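Local atomic coordinates of prolyl endopeptidase (Myxococcus xanthus, PDB entry 2BKL), a protein that probably hydrolyses oligopeptides after proline, and less readily after alanine, as a serine endopeptidase of the prolyl oligopeptidase family. Residues Tyr183-Pro188 and Leu230-Ser235; Tyr201-Tyr206 and Asp216-Glu221; Asn79-Tyr84 and Asp131-Ala136. All coordinates share one frame; numbering follows the deposited sequence.

Contact 1 of 3, residues Tyr183-Pro188 and Leu230-Ser235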
# COMPACT_ATOMS: atom_id res chain seq x y z
N TYR A 183 -14.74 19.60 0.63
CA TYR A 183 -13.68 19.63 1.63
C TYR A 183 -12.49 18.83 1.14
O TYR A 183 -12.65 17.80 0.49
CB TYR A 183 -14.17 19.02 2.94
CG TYR A 183 -15.25 19.83 3.63
CD1 TYR A 183 -14.94 20.87 4.52
CD2 TYR A 183 -16.60 19.52 3.46
CE1 TYR A 183 -15.90 21.57 5.15
CE2 TYR A 183 -17.57 20.26 4.08
CZ TYR A 183 -17.22 21.27 4.93
OH TYR A 183 -18.17 22.02 5.59
N TYR A 184 -11.29 19.26 1.48
CA TYR A 184 -10.10 18.52 1.06
C TYR A 184 -8.90 18.90 1.92
O TYR A 184 -8.88 19.93 2.59
CB TYR A 184 -9.77 18.76 -0.43
CG TYR A 184 -9.34 20.18 -0.72
CD1 TYR A 184 -10.23 21.24 -0.73
CD2 TYR A 184 -8.00 20.48 -0.86
CE1 TYR A 184 -9.80 22.56 -0.95
CE2 TYR A 184 -7.57 21.79 -1.09
CZ TYR A 184 -8.47 22.83 -1.11
OH TYR A 184 -8.05 24.12 -1.31
N GLU A 185 -7.91 18.03 1.87
CA GLU A 185 -6.64 18.14 2.59
C GLU A 185 -5.63 18.81 1.67
O GLU A 185 -5.41 18.37 0.55
CB GLU A 185 -6.12 16.76 2.94
CG GLU A 185 -7.03 15.90 3.82
CD GLU A 185 -8.36 15.44 3.22
OE1 GLU A 185 -8.50 15.24 2.01
OE2 GLU A 185 -9.35 15.26 3.99
N TRP A 186 -5.04 19.91 2.15
CA TRP A 186 -4.22 20.80 1.34
C TRP A 186 -2.83 21.00 1.96
O TRP A 186 -2.71 21.15 3.18
CB TRP A 186 -4.90 22.18 1.24
CG TRP A 186 -4.18 23.11 0.34
CD1 TRP A 186 -3.98 22.99 -1.01
CD2 TRP A 186 -3.57 24.34 0.72
NE1 TRP A 186 -3.26 24.07 -1.48
CE2 TRP A 186 -3.02 24.92 -0.44
CE3 TRP A 186 -3.44 25.02 1.93
CZ2 TRP A 186 -2.34 26.14 -0.42
CZ3 TRP A 186 -2.77 26.23 1.96
CH2 TRP A 186 -2.23 26.77 0.79
N LEU A 187 -1.80 21.04 1.12
CA LEU A 187 -0.45 21.45 1.54
C LEU A 187 -0.09 22.77 0.88
O LEU A 187 -0.32 22.96 -0.31
CB LEU A 187 0.58 20.41 1.11
CG LEU A 187 0.54 19.08 1.83
CD1 LEU A 187 1.41 18.07 1.14
CD2 LEU A 187 1.01 19.23 3.26
N PRO A 188 0.49 23.70 1.64
CA PRO A 188 0.95 24.97 1.06
C PRO A 188 2.19 24.72 0.20
O PRO A 188 2.85 23.70 0.38
CB PRO A 188 1.30 25.79 2.31
CG PRO A 188 1.75 24.79 3.26
CD PRO A 188 0.83 23.60 3.07
N LEU A 230 -3.34 14.66 8.85
CA LEU A 230 -4.62 15.30 9.13
C LEU A 230 -5.58 14.90 8.02
O LEU A 230 -5.28 15.07 6.85
CB LEU A 230 -4.44 16.81 9.15
CG LEU A 230 -5.62 17.63 9.65
CD1 LEU A 230 -5.79 17.50 11.16
CD2 LEU A 230 -5.43 19.10 9.27
N GLN A 231 -6.74 14.36 8.38
CA GLN A 231 -7.70 13.90 7.38
C GLN A 231 -9.10 14.31 7.77
O GLN A 231 -9.44 14.36 8.95
CB GLN A 231 -7.63 12.38 7.28
CG GLN A 231 -8.18 11.79 5.99
CD GLN A 231 -8.03 10.28 5.94
OE1 GLN A 231 -7.01 9.73 6.41
NE2 GLN A 231 -9.04 9.60 5.39
N SER A 232 -9.92 14.63 6.78
CA SER A 232 -11.32 15.00 7.03
C SER A 232 -12.28 13.97 6.42
O SER A 232 -11.91 13.19 5.55
CB SER A 232 -11.64 16.40 6.53
OG SER A 232 -11.64 16.47 5.12
N ASP A 233 -13.52 13.99 6.92
CA ASP A 233 -14.60 13.24 6.29
C ASP A 233 -15.91 13.97 6.55
O ASP A 233 -15.99 14.80 7.44
CB ASP A 233 -14.66 11.82 6.85
CG ASP A 233 -15.33 10.81 5.90
OD1 ASP A 233 -15.71 11.20 4.76
OD2 ASP A 233 -15.53 9.61 6.23
N LEU A 234 -16.92 13.66 5.76
CA LEU A 234 -18.21 14.36 5.80
C LEU A 234 -19.32 13.33 5.70
O LEU A 234 -19.27 12.45 4.86
CB LEU A 234 -18.33 15.37 4.65
CG LEU A 234 -19.60 16.24 4.68
CD1 LEU A 234 -19.58 17.24 5.84
CD2 LEU A 234 -19.80 16.98 3.34
N SER A 235 -20.33 13.44 6.56
CA SER A 235 -21.47 12.55 6.47
C SER A 235 -22.26 12.83 5.19
O SER A 235 -22.20 13.90 4.63
CB SER A 235 -22.38 12.71 7.71
OG SER A 235 -22.96 13.99 7.78
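L230 brings its carbonyl oxygen up to E185, with O 3.6 Å from CG, where strand 229-234 of one beta-propeller blade passes strand 181-186 of the blade before it. The two run almost antiparallel, at 174°, but their axes come no closer than 6.7 Å and side chains rather than backbone pairing join them. The leucine suits the apolar patch here: its side chain packs on I204 of strand 203-208, in the preceding blade, and on V243 and I245 of its own sheet. Q231 follows, level with E185 but with CB pointing away; CG approaches E185 OE2 to 4.2 Å. S232 makes the polar link. Its backbone N donates to E185 OE2 at 2.9 Å (157°), reaching the oxygen on its anti side, while OG gives a second bond to E185 OE2 at 2.8 Å from above the carboxylate plane. With chi1 at 70°, OG lies between the backbone N and the carbonyl carbon, close enough to N for one oxygen to take both; a small hydroxyl residue is what this needs. The buried carboxylate is satisfied further by K174, a salt bridge to OE2, and by T172 N at OE1, which should help to keep it ionised. Beyond D233, L234 crosses Y183 at about a right angle, and its forked end sets both CD1 and CD2 4.0 Å from CE2 of the tyrosine ring.

Contact 2 of 3, residues Tyr201-Tyr206 and Asp216-Glu221; sequences YTTIRY and DTVVHE
I204 and the pair V219-H220 meet through one shared acceptor: I204 O takes V219 N at 2.8 Å and H220 N at 3.2 Å, both arriving from the same face of its carbonyl plane. Two residues thus stand opposite one, a classic beta bulge, with V219 in the helix-like backbone shape (psi -42°) expected of its first position. Within the same I204-H220 pair, I204 N donates to H220 O at 3.0 Å; beyond the bulge, Y206 N donates to T217 O, also at 3.0 Å, and the return bond from T217 N is weak. Between these lies the non-hydrogen-bonded pair R205 and V218.

The bulge also turns V219 toward I204, CB 3.8 Å from I204 CG2; separately, T203 CG2 touches V218 CG1 at 3.7 Å. Branched residues, at home in strands, provide these methyls. The hairpin forms the two outer strands of a propeller blade, where strand 217-220 is the edge.

The charged contact is less direct. The R205 chain bends at chi3 (-55°), and its guanidinium lies with D216 CB over its centre, the carboxylate plane turned 66° from it. OD2 is 3.8 Å from R205 NH2, a long salt bridge of charges alone. Y184 OH mediates, bonded to both R205 NH2 and D216 OD2, and W186 adds a cation-pi contact. Replacing R205 by a leucine would probably leave the buried D216 carboxylate without this neighbouring positive charge and Y184 OH without one of its partners. At the strand's end, H220 ND1 donates in its ring plane to E221 O, 2.8 Å away.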
# COMPACT_ATOMS: atom_id res chain seq x y z
N TYR A 201 2.14 20.34 7.73
CA TYR A 201 1.47 21.55 7.27
C TYR A 201 0.13 21.34 6.59
O TYR A 201 -0.53 22.31 6.18
CB TYR A 201 2.41 22.35 6.34
CG TYR A 201 3.49 23.06 7.12
CD1 TYR A 201 4.67 22.42 7.49
CD2 TYR A 201 3.31 24.38 7.55
CE1 TYR A 201 5.63 23.08 8.21
CE2 TYR A 201 4.28 25.01 8.26
CZ TYR A 201 5.43 24.37 8.59
OH TYR A 201 6.43 25.00 9.32
N THR A 202 -0.32 20.09 6.54
CA THR A 202 -1.63 19.76 5.99
C THR A 202 -2.69 20.56 6.68
O THR A 202 -2.73 20.57 7.92
CB THR A 202 -1.93 18.27 6.16
OG1 THR A 202 -0.85 17.48 5.62
CG2 THR A 202 -3.14 17.86 5.34
N THR A 203 -3.60 21.09 5.88
CA THR A 203 -4.71 21.85 6.36
C THR A 203 -5.99 21.32 5.73
O THR A 203 -5.98 20.83 4.61
CB THR A 203 -4.47 23.32 5.95
OG1 THR A 203 -3.19 23.73 6.50
CG2 THR A 203 -5.44 24.22 6.57
N ILE A 204 -7.11 21.43 6.42
CA ILE A 204 -8.39 21.15 5.78
C ILE A 204 -8.97 22.44 5.25
O ILE A 204 -9.05 23.40 6.00
CB ILE A 204 -9.38 20.48 6.73
CG1 ILE A 204 -8.77 19.27 7.44
CG2 ILE A 204 -10.67 20.11 5.97
CD1 ILE A 204 -8.22 18.18 6.57
N ARG A 205 -9.32 22.46 3.96
CA ARG A 205 -9.94 23.60 3.30
C ARG A 205 -11.26 23.21 2.64
O ARG A 205 -11.54 22.04 2.48
CB ARG A 205 -8.99 24.23 2.28
CG ARG A 205 -7.68 24.72 2.94
CD ARG A 205 -7.04 25.89 2.21
NE ARG A 205 -6.81 25.60 0.80
CZ ARG A 205 -6.27 26.47 -0.06
NH1 ARG A 205 -5.86 27.66 0.38
NH2 ARG A 205 -6.12 26.15 -1.34
N TYR A 206 -12.05 24.21 2.28
CA TYR A 206 -13.28 24.00 1.51
C TYR A 206 -13.14 24.78 0.23
O TYR A 206 -12.89 25.99 0.26
CB TYR A 206 -14.56 24.43 2.23
CG TYR A 206 -15.80 24.08 1.44
CD1 TYR A 206 -16.35 22.83 1.53
CD2 TYR A 206 -16.41 24.97 0.58
CE1 TYR A 206 -17.47 22.46 0.79
CE2 TYR A 206 -17.53 24.62 -0.16
CZ TYR A 206 -18.06 23.36 -0.03
OH TYR A 206 -19.17 23.02 -0.79
N ASP A 216 -10.43 29.81 -0.72
CA ASP A 216 -10.91 28.62 -0.01
C ASP A 216 -10.86 28.85 1.49
O ASP A 216 -9.87 29.40 1.99
CB ASP A 216 -10.05 27.40 -0.35
CG ASP A 216 -10.32 26.84 -1.73
OD1 ASP A 216 -11.14 27.42 -2.50
OD2 ASP A 216 -9.78 25.77 -2.13
N THR A 217 -11.90 28.44 2.21
CA THR A 217 -11.91 28.62 3.66
C THR A 217 -11.00 27.60 4.32
O THR A 217 -10.91 26.44 3.88
CB THR A 217 -13.32 28.57 4.30
OG1 THR A 217 -13.90 27.29 4.11
CG2 THR A 217 -14.27 29.51 3.61
N VAL A 218 -10.32 28.04 5.37
CA VAL A 218 -9.57 27.18 6.24
C VAL A 218 -10.53 26.59 7.26
O VAL A 218 -11.07 27.29 8.12
CB VAL A 218 -8.42 27.94 6.96
CG1 VAL A 218 -7.63 26.99 7.80
CG2 VAL A 218 -7.53 28.66 5.91
N VAL A 219 -10.77 25.29 7.10
CA VAL A 219 -11.68 24.54 7.94
C VAL A 219 -11.01 24.05 9.22
O VAL A 219 -11.62 24.06 10.28
CB VAL A 219 -12.25 23.37 7.11
CG1 VAL A 219 -13.04 22.40 7.96
CG2 VAL A 219 -13.06 23.93 5.98
N HIS A 220 -9.78 23.58 9.12
CA HIS A 220 -9.03 23.15 10.28
C HIS A 220 -7.56 23.41 10.02
O HIS A 220 -7.03 23.02 8.99
CB HIS A 220 -9.26 21.66 10.56
CG HIS A 220 -8.78 21.20 11.90
ND1 HIS A 220 -7.44 21.11 12.23
CD2 HIS A 220 -9.45 20.76 12.99
CE1 HIS A 220 -7.31 20.68 13.47
NE2 HIS A 220 -8.52 20.45 13.96
N GLU A 221 -6.90 24.08 10.96
CA GLU A 221 -5.50 24.43 10.79
C GLU A 221 -4.60 23.21 10.95
O GLU A 221 -5.02 22.14 11.40
CB GLU A 221 -5.10 25.52 11.80
CG GLU A 221 -5.71 26.88 11.49
CD GLU A 221 -5.22 27.96 12.43
OE1 GLU A 221 -5.25 27.72 13.67
OE2 GLU A 221 -4.79 29.04 11.95

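Contact 3 of 3, residues Asn79-Tyr84 and Asp131-Ala136; sequences NGRFFY and DGKKVA
K133 and R81, two positive residues, lie close together: K133 NZ sits over one face of the R81 guanidinium, toward its rim and 3.8 Å from NH2. The closeness is probably tolerable because D155 forms a salt bridge with R81 NH2. The arginine chain, extended from CG to NE (chi2 180°), carries NH1 to G132 O at 3.0 Å, above the carbonyl plane. G132 has positive phi (71°), and a CB there would press on R81 CD, two reasons for glycine. Before it, D131 shapes an Asx turn, its OD1 accepting from K133 N at 2.9 Å and also bonded to S129 OG. N79 grips the same turn: ND2 donates to D131 O at 2.9 Å along a nearly straight bond (169°), in the amide's own plane but above that of the carbonyl. F83 bridges the two kinds of contact: its ring edge meets G132 O, with CZ 3.5 Å away, and its CE2 touches V135 CG2 at 4.1 Å. F83 and V135 both continue onto W126 and V128 of strand 121-128 and onto V154. Q100 of strand 95-100, in R81's own sheet, binds R81 NE. The F83 and R81 contacts thus pack strand 81-87 against the turn leading into strand 134-141 of the next propeller sheet.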
# COMPACT_ATOMS: atom_id res chain seq x y z
N ASN A 79 -26.82 9.91 -8.52
CA ASN A 79 -27.94 10.52 -9.23
C ASN A 79 -28.27 9.82 -10.55
O ASN A 79 -28.52 10.47 -11.57
CB ASN A 79 -27.64 12.01 -9.44
CG ASN A 79 -28.87 12.83 -9.83
OD1 ASN A 79 -30.02 12.42 -9.61
ND2 ASN A 79 -28.62 13.99 -10.43
N GLY A 80 -28.31 8.49 -10.52
CA GLY A 80 -28.71 7.71 -11.67
C GLY A 80 -27.60 7.40 -12.67
O GLY A 80 -27.81 6.66 -13.62
N ARG A 81 -26.41 7.95 -12.43
CA ARG A 81 -25.25 7.72 -13.28
C ARG A 81 -24.28 6.78 -12.60
O ARG A 81 -24.25 6.65 -11.38
CB ARG A 81 -24.56 9.03 -13.57
CG ARG A 81 -25.38 9.96 -14.42
CD ARG A 81 -24.72 11.26 -14.72
NE ARG A 81 -25.50 11.97 -15.72
CZ ARG A 81 -25.19 13.16 -16.19
NH1 ARG A 81 -24.13 13.83 -15.77
NH2 ARG A 81 -25.97 13.70 -17.12
N PHE A 82 -23.50 6.08 -13.40
CA PHE A 82 -22.51 5.15 -12.94
C PHE A 82 -21.16 5.59 -13.44
O PHE A 82 -21.03 5.98 -14.61
CB PHE A 82 -22.80 3.74 -13.49
CG PHE A 82 -23.99 3.08 -12.90
CD1 PHE A 82 -25.27 3.49 -13.24
CD2 PHE A 82 -23.85 2.01 -12.04
CE1 PHE A 82 -26.39 2.86 -12.71
CE2 PHE A 82 -24.96 1.37 -11.51
CZ PHE A 82 -26.23 1.82 -11.84
N PHE A 83 -20.16 5.49 -12.59
CA PHE A 83 -18.80 5.91 -12.89
C PHE A 83 -17.85 4.80 -12.49
O PHE A 83 -17.95 4.25 -11.39
CB PHE A 83 -18.42 7.17 -12.09
CG PHE A 83 -19.27 8.36 -12.41
CD1 PHE A 83 -20.54 8.50 -11.89
CD2 PHE A 83 -18.82 9.33 -13.28
CE1 PHE A 83 -21.33 9.60 -12.22
CE2 PHE A 83 -19.62 10.43 -13.59
CZ PHE A 83 -20.84 10.54 -13.07
N TYR A 84 -16.91 4.44 -13.35
CA TYR A 84 -16.10 3.26 -13.13
C TYR A 84 -14.90 3.28 -14.06
O TYR A 84 -14.95 3.89 -15.14
CB TYR A 84 -16.95 1.96 -13.32
CG TYR A 84 -17.69 1.99 -14.63
CD1 TYR A 84 -18.93 2.59 -14.72
CD2 TYR A 84 -17.10 1.52 -15.80
CE1 TYR A 84 -19.59 2.68 -15.90
CE2 TYR A 84 -17.77 1.61 -17.00
CZ TYR A 84 -19.01 2.20 -17.04
OH TYR A 84 -19.71 2.32 -18.21
N ASP A 131 -24.60 15.02 -7.42
CA ASP A 131 -25.51 15.18 -8.55
C ASP A 131 -25.06 14.48 -9.83
O ASP A 131 -25.78 14.49 -10.84
CB ASP A 131 -25.83 16.67 -8.80
CG ASP A 131 -24.66 17.48 -9.28
OD1 ASP A 131 -23.56 16.91 -9.44
OD2 ASP A 131 -24.76 18.72 -9.50
N GLY A 132 -23.88 13.87 -9.80
CA GLY A 132 -23.33 13.16 -10.95
C GLY A 132 -22.89 14.07 -12.07
O GLY A 132 -22.63 13.57 -13.17
N LYS A 133 -22.74 15.36 -11.79
CA LYS A 133 -22.42 16.34 -12.85
C LYS A 133 -20.94 16.76 -12.90
O LYS A 133 -20.52 17.34 -13.92
CB LYS A 133 -23.25 17.61 -12.72
CG LYS A 133 -24.76 17.39 -12.63
CD LYS A 133 -25.38 16.88 -13.87
CE LYS A 133 -26.93 16.92 -13.72
NZ LYS A 133 -27.63 16.01 -14.63
N LYS A 134 -20.18 16.50 -11.85
CA LYS A 134 -18.78 16.94 -11.75
C LYS A 134 -17.93 15.81 -11.17
O LYS A 134 -18.41 15.00 -10.36
CB LYS A 134 -18.63 18.15 -10.80
CG LYS A 134 -19.50 19.35 -11.10
CD LYS A 134 -19.16 20.05 -12.40
CE LYS A 134 -19.99 21.33 -12.56
NZ LYS A 134 -19.68 22.00 -13.83
N VAL A 135 -16.67 15.75 -11.57
CA VAL A 135 -15.71 14.84 -10.94
C VAL A 135 -14.50 15.66 -10.57
O VAL A 135 -13.91 16.34 -11.43
CB VAL A 135 -15.32 13.64 -11.84
CG1 VAL A 135 -14.29 12.73 -11.17
CG2 VAL A 135 -16.57 12.84 -12.19
N ALA A 136 -14.11 15.60 -9.31
CA ALA A 136 -12.86 16.16 -8.83
C ALA A 136 -11.82 15.05 -8.83
O ALA A 136 -12.10 13.94 -8.39
CB ALA A 136 -13.05 16.71 -7.43

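All three contacts belong to the beta-propeller, whose seven sheets follow one another along the chain from about residue 71 to 405. Contact 3 comes first and joins the first sheet to the second; contact 1 opens later and joins the third to the fourth, while contact 2, formed between the two halves of contact 1 in sequence, pairs the outer strands of the third. Contacts 1 and 2 therefore adjoin, their centres about 7 Å apart and strands 181-186 and 203-208 neighbours in one sheet. Contact 3 lies apart, its centre about 21 Å and 25 Å from theirs. Contacts 1 and 3 thus join successive blades and contact 2 builds one; contact 1 also lies near the ligand, the Q231 side chain being about 7 Å from the bound benzyloxycarbonyl-alanyl-proline.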